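Local coordinates for CELL WALL surface anchor family protein (Streptococcus pneumoniae, PDB 2WW8), which serves as an adhesin of the pneumococcal pilus and probably takes part in recognising and attaching to host cells, at residues Y99-A104 with K115-E120; A65-K70 with G87-S92. All blocks are in the same frame, centred on the assembly; numbering follows the deposited sequence.

Contact 1 (Y99-A104 with K115-E120)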
loop_
_atom_site.group_PDB
_atom_site.type_symbol
_atom_site.label_atom_id
_atom_site.label_comp_id
_atom_site.label_asym_id
_atom_site.label_seq_id
_atom_site.Cartn_x
_atom_site.Cartn_y
_atom_site.Cartn_z
ATOM N N TYR A 99 34.491 -35.202 -9.028
ATOM C CA TYR A 99 35.814 -35.099 -8.418
ATOM C C TYR A 99 36.140 -36.305 -7.535
ATOM O O TYR A 99 35.234 -36.910 -6.950
ATOM C CB TYR A 99 35.942 -33.806 -7.601
ATOM C CG TYR A 99 35.772 -32.535 -8.409
ATOM C CD1 TYR A 99 34.533 -32.191 -8.981
ATOM C CD2 TYR A 99 36.850 -31.670 -8.600
ATOM C CE1 TYR A 99 34.379 -31.038 -9.733
ATOM C CE2 TYR A 99 36.704 -30.502 -9.354
ATOM C CZ TYR A 99 35.468 -30.198 -9.917
ATOM O OH TYR A 99 35.351 -29.047 -10.664
ATOM N N THR A 100 37.429 -36.656 -7.470
ATOM C CA THR A 100 37.929 -37.503 -6.390
ATOM C C THR A 100 38.718 -36.638 -5.409
ATOM O O THR A 100 39.571 -35.835 -5.808
ATOM C CB THR A 100 38.725 -38.751 -6.858
ATOM O OG1 THR A 100 37.966 -39.450 -7.849
ATOM C CG2 THR A 100 38.990 -39.722 -5.691
ATOM N N LEU A 101 38.348 -36.803 -4.140
ATOM C CA LEU A 101 38.979 -36.205 -2.961
ATOM C C LEU A 101 39.784 -37.277 -2.221
ATOM O O LEU A 101 39.262 -38.350 -1.873
ATOM C CB LEU A 101 37.916 -35.656 -2.004
ATOM C CG LEU A 101 38.081 -34.548 -0.947
ATOM C CD1 LEU A 101 37.643 -35.088 0.417
ATOM C CD2 LEU A 101 39.439 -33.854 -0.820
ATOM N N THR A 102 41.056 -36.959 -1.988
ATOM C CA THR A 102 42.009 -37.847 -1.302
ATOM C C THR A 102 42.779 -37.076 -0.230
ATOM O O THR A 102 43.132 -35.898 -0.386
ATOM C CB THR A 102 43.060 -38.472 -2.254
ATOM O OG1 THR A 102 43.543 -37.455 -3.141
ATOM C CG2 THR A 102 42.496 -39.644 -3.063
ATOM N N GLU A 103 43.018 -37.772 0.877
ATOM C CA GLU A 103 43.978 -37.312 1.868
ATOM C C GLU A 103 45.417 -37.579 1.356
ATOM O O GLU A 103 45.829 -38.723 1.160
ATOM C CB GLU A 103 43.676 -37.977 3.214
ATOM C CG GLU A 103 44.251 -37.269 4.425
ATOM C CD GLU A 103 44.319 -38.192 5.630
ATOM O OE1 GLU A 103 44.457 -39.436 5.427
ATOM O OE2 GLU A 103 44.242 -37.688 6.782
ATOM N N ALA A 104 46.174 -36.516 1.103
ATOM C CA ALA A 104 47.542 -36.670 0.632
ATOM C C ALA A 104 48.459 -36.975 1.829
ATOM O O ALA A 104 49.181 -37.974 1.827
ATOM C CB ALA A 104 47.992 -35.428 -0.147
ATOM N N LYS A 115 40.555 -44.236 2.319
ATOM C CA LYS A 115 39.307 -43.892 1.636
ATOM C C LYS A 115 39.462 -42.700 0.692
ATOM O O LYS A 115 40.103 -41.690 1.004
ATOM C CB LYS A 115 38.192 -43.662 2.663
ATOM C CG LYS A 115 36.753 -43.635 2.144
ATOM C CD LYS A 115 35.815 -43.240 3.294
ATOM C CE LYS A 115 34.375 -42.921 2.886
ATOM N NZ LYS A 115 33.644 -44.008 2.186
ATOM N N GLN A 116 38.873 -42.875 -0.486
ATOM C CA GLN A 116 38.790 -41.845 -1.509
ATOM C C GLN A 116 37.327 -41.433 -1.674
ATOM O O GLN A 116 36.455 -42.280 -1.871
ATOM C CB GLN A 116 39.300 -42.417 -2.827
ATOM C CG GLN A 116 40.801 -42.553 -2.961
ATOM C CD GLN A 116 41.196 -42.718 -4.419
ATOM O OE1 GLN A 116 40.712 -43.622 -5.102
ATOM N NE2 GLN A 116 42.056 -41.832 -4.911
ATOM N N TRP A 117 37.040 -40.139 -1.608
ATOM C CA TRP A 117 35.648 -39.675 -1.730
ATOM C C TRP A 117 35.316 -39.107 -3.102
ATOM O O TRP A 117 36.131 -38.426 -3.712
ATOM C CB TRP A 117 35.339 -38.593 -0.701
ATOM C CG TRP A 117 35.503 -39.034 0.707
ATOM C CD1 TRP A 117 34.532 -39.521 1.539
ATOM C CD2 TRP A 117 36.720 -39.022 1.464
ATOM N NE1 TRP A 117 35.076 -39.812 2.769
ATOM C CE2 TRP A 117 36.415 -39.518 2.749
ATOM C CE3 TRP A 117 38.036 -38.640 1.178
ATOM C CZ2 TRP A 117 37.382 -39.644 3.752
ATOM C CZ3 TRP A 117 39.000 -38.765 2.176
ATOM C CH2 TRP A 117 38.667 -39.263 3.446
ATOM N N THR A 118 34.104 -39.379 -3.571
ATOM C CA THR A 118 33.589 -38.754 -4.789
ATOM C C THR A 118 32.795 -37.472 -4.487
ATOM O O THR A 118 31.962 -37.421 -3.582
ATOM C CB THR A 118 32.764 -39.775 -5.603
ATOM O OG1 THR A 118 33.609 -40.887 -5.911
ATOM C CG2 THR A 118 32.190 -39.186 -6.907
ATOM N N VAL A 119 33.086 -36.430 -5.251
ATOM C CA VAL A 119 32.484 -35.114 -5.055
ATOM C C VAL A 119 31.921 -34.604 -6.389
ATOM O O VAL A 119 32.678 -34.166 -7.271
ATOM C CB VAL A 119 33.488 -34.086 -4.446
ATOM C CG1 VAL A 119 32.892 -32.668 -4.392
ATOM C CG2 VAL A 119 33.979 -34.528 -3.075
ATOM N N GLU A 120 30.596 -34.681 -6.530
ATOM C CA GLU A 120 29.878 -34.079 -7.659
ATOM C C GLU A 120 29.396 -32.643 -7.374
ATOM O O GLU A 120 28.768 -32.370 -6.338
ATOM C CB GLU A 120 28.748 -34.986 -8.167
ATOM C CG GLU A 120 27.785 -35.492 -7.092
ATOM C CD GLU A 120 26.336 -35.533 -7.578
ATOM O OE1 GLU A 120 26.147 -35.810 -8.786
ATOM O OE2 GLU A 120 25.394 -35.290 -6.777
HETATM O O HOH W 1 42.192 -40.335 1.691
#
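Leu101 keeps CG roughly opposite its backbone N (chi1 -156°), while Trp117 carries its indole beside its own N (chi1 -60°), and these torsions bring the leucine branch obliquely against the benzo part of the ring. Leu101 CD1 rests 3.7 Å from Trp117 CE3. The pair belongs to an antiparallel beta hairpin, strands 97-105 and 116-121, within the five-stranded sheet of a prealbumin-like domain.

Leu101 and Trp117 form a hydrogen-bonded pair, and so do Tyr99 and Val119. The bond from Leu101 N to Trp117 O (2.8 Å) is almost straight, and Trp117 N returns a bond to Leu101 O (2.9 Å). At Tyr99 the exchange is less even, because its N reaches Val119 O only in a weak, bent bond. Tyr99 CD1 brings the ring edge to within 3.2 Å of that same Val119 O, and the phenol hydroxyl is held by Lys95 O.

The side chains of Tyr99, Leu101, Trp117 and Val119 point to the same face of the sheet and are buried. Beyond the last regular pair a water continues the link, accepting from Glu103 N at 2.8 Å and donating to Lys115 O at 2.6 Å.

Contact 2 (A65-K70 with G87-S92)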
loop_
_atom_site.group_PDB
_atom_site.type_symbol
_atom_site.label_atom_id
_atom_site.label_comp_id
_atom_site.label_asym_id
_atom_site.label_seq_id
_atom_site.Cartn_x
_atom_site.Cartn_y
_atom_site.Cartn_z
ATOM N N ALA A 65 46.498 -31.385 8.277
ATOM C CA ALA A 65 46.138 -32.371 7.245
ATOM C C ALA A 65 46.136 -31.790 5.818
ATOM O O ALA A 65 45.967 -30.575 5.639
ATOM C CB ALA A 65 44.791 -33.029 7.572
ATOM N N VAL A 66 46.324 -32.644 4.810
ATOM C CA VAL A 66 46.537 -32.173 3.440
ATOM C C VAL A 66 45.674 -32.948 2.436
ATOM O O VAL A 66 45.806 -34.171 2.313
ATOM C CB VAL A 66 48.060 -32.091 3.057
ATOM C CG1 VAL A 66 48.311 -32.198 1.546
ATOM C CG2 VAL A 66 48.700 -30.801 3.603
ATOM N N PHE A 67 44.798 -32.222 1.734
ATOM C CA PHE A 67 43.837 -32.836 0.820
ATOM C C PHE A 67 44.008 -32.477 -0.638
ATOM O O PHE A 67 44.500 -31.405 -0.964
ATOM C CB PHE A 67 42.385 -32.532 1.245
ATOM C CG PHE A 67 42.007 -33.153 2.561
ATOM C CD1 PHE A 67 41.483 -34.440 2.612
ATOM C CD2 PHE A 67 42.216 -32.457 3.751
ATOM C CE1 PHE A 67 41.151 -35.011 3.830
ATOM C CE2 PHE A 67 41.889 -33.017 4.983
ATOM C CZ PHE A 67 41.361 -34.301 5.016
ATOM N N GLU A 68 43.553 -33.384 -1.496
ATOM C CA GLU A 68 43.587 -33.177 -2.939
ATOM C C GLU A 68 42.264 -33.392 -3.652
ATOM O O GLU A 68 41.609 -34.421 -3.489
ATOM C CB GLU A 68 44.695 -34.010 -3.590
ATOM C CG GLU A 68 46.038 -33.527 -3.046
ATOM C CD GLU A 68 47.251 -33.937 -3.861
ATOM O OE1 GLU A 68 47.129 -34.807 -4.760
ATOM O OE2 GLU A 68 48.327 -33.361 -3.573
ATOM N N LEU A 69 41.898 -32.396 -4.452
ATOM C CA LEU A 69 40.691 -32.474 -5.263
ATOM C C LEU A 69 41.051 -32.478 -6.747
ATOM O O LEU A 69 41.637 -31.517 -7.275
ATOM C CB LEU A 69 39.732 -31.323 -4.931
ATOM C CG LEU A 69 38.346 -31.379 -5.578
ATOM C CD1 LEU A 69 37.503 -32.547 -5.051
ATOM C CD2 LEU A 69 37.648 -30.018 -5.422
ATOM N N LYS A 70 40.710 -33.575 -7.414
ATOM C CA LYS A 70 41.087 -33.680 -8.814
ATOM C C LYS A 70 39.881 -33.979 -9.695
ATOM O O LYS A 70 39.066 -34.874 -9.421
ATOM C CB LYS A 70 42.317 -34.585 -9.075
ATOM C CG LYS A 70 42.069 -36.087 -9.201
ATOM C CD LYS A 70 43.005 -36.740 -10.223
ATOM C CE LYS A 70 42.896 -38.265 -10.165
ATOM N NZ LYS A 70 44.023 -38.866 -9.382
ATOM N N GLY A 87 40.508 -25.136 12.172
ATOM C CA GLY A 87 40.657 -26.587 12.010
ATOM C C GLY A 87 39.981 -27.224 10.805
ATOM O O GLY A 87 39.771 -28.438 10.790
ATOM N N GLU A 88 39.655 -26.411 9.796
ATOM C CA GLU A 88 38.947 -26.836 8.580
ATOM C C GLU A 88 39.819 -26.773 7.330
ATOM O O GLU A 88 40.599 -25.837 7.169
ATOM C CB GLU A 88 37.755 -25.900 8.306
ATOM C CG GLU A 88 36.517 -26.005 9.215
ATOM C CD GLU A 88 35.559 -24.817 9.072
ATOM O OE1 GLU A 88 35.851 -23.885 8.283
ATOM O OE2 GLU A 88 34.510 -24.799 9.758
ATOM N N ALA A 89 39.671 -27.733 6.425
ATOM C CA ALA A 89 40.218 -27.559 5.079
ATOM C C ALA A 89 39.109 -27.277 4.054
ATOM O O ALA A 89 38.201 -28.079 3.873
ATOM C CB ALA A 89 41.049 -28.757 4.661
ATOM N N ILE A 90 39.196 -26.135 3.377
ATOM C CA ILE A 90 38.083 -25.615 2.587
ATOM C C ILE A 90 38.455 -25.582 1.108
ATOM O O ILE A 90 39.410 -24.905 0.752
ATOM C CB ILE A 90 37.752 -24.165 3.029
ATOM C CG1 ILE A 90 37.637 -24.051 4.554
ATOM C CG2 ILE A 90 36.496 -23.648 2.332
ATOM C CD1 ILE A 90 37.965 -22.674 5.080
ATOM N N PHE A 91 37.721 -26.301 0.264
ATOM C CA PHE A 91 37.751 -26.094 -1.186
ATOM C C PHE A 91 36.615 -25.185 -1.700
ATOM O O PHE A 91 35.437 -25.530 -1.588
ATOM C CB PHE A 91 37.683 -27.434 -1.922
ATOM C CG PHE A 91 38.882 -28.317 -1.709
ATOM C CD1 PHE A 91 39.928 -28.302 -2.624
ATOM C CD2 PHE A 91 38.960 -29.160 -0.603
ATOM C CE1 PHE A 91 41.039 -29.113 -2.438
ATOM C CE2 PHE A 91 40.066 -29.981 -0.400
ATOM C CZ PHE A 91 41.111 -29.960 -1.322
ATOM N N SER A 92 36.965 -24.039 -2.282
ATOM C CA SER A 92 36.014 -23.046 -2.796
ATOM C C SER A 92 35.922 -23.083 -4.325
ATOM O O SER A 92 36.703 -23.776 -4.973
ATOM C CB SER A 92 36.518 -21.653 -2.417
ATOM O OG SER A 92 36.548 -21.505 -1.012
#
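The Phe91 ring turns its edge to the carbonyl group of Phe67, whose C lies in the ring plane and whose O is 3.7 Å from Phe91 CZ. Two beta carbons flank this point: Phe67 CB is 3.8 Å from Phe91 CE2, and Leu69 CB approaches obliquely to 3.6 Å from Phe91 CE1. The far end of the phenyl is therefore lodged against the stretch of backbone from Phe67 to Leu69, between two side chains that leave the strand on the same face. The second aromatic, Phe67, is met obliquely by the methyl of Ala89, whose CB lies 4.0 Å from Phe67 CD2.

With CG beside the backbone N (chi1 -66°), Phe91 carries its ring across to the backbone of strand 66-71. Leu69 runs past it in the reverse direction, so that Leu69 CD2 lies near Phe91 CD1 while the leucine CB touches the outer part of the ring.

No hydrogen bond joins the segments. Their axes approach to 8.6 Å, well beyond the spacing of paired strands, and their chains run in nearly the same direction, 19° apart. Val78 and Gln80 also touch Phe91, and Ile52 of strand 48-55 packs on Phe67. Strand 66-71 belongs to the five-stranded antiparallel sheet and strand 88-94 to the four-stranded mixed one, and the interlocking of their inward-pointing side chains is the face-to-face sheet packing of a beta sandwich, as in the prealbumin-like fold.

How the contacts relate
Contact 1 joins neighbouring strands within one sheet, whereas contact 2 packs that sheet against the second sheet of the same domain. Together they illustrate a general rule: backbone bonds join strands within a sheet, side chains join facing sheets. The segments 99-104 and 115-120 combine backbone hydrogen bonds with apolar contacts on one face and are only partly buried, while 65-70 with 87-92 is a buried contact made by apolar side chains. The two meet where strands 97-105 and 66-71 lie side by side. There Glu68 N lies 2.8 Å from Thr102 O, a probable hydrogen bond, and Leu69 packs on Tyr99. Leu101 also touches Phe91, so the hairpin's buried face extends the same apolar interior.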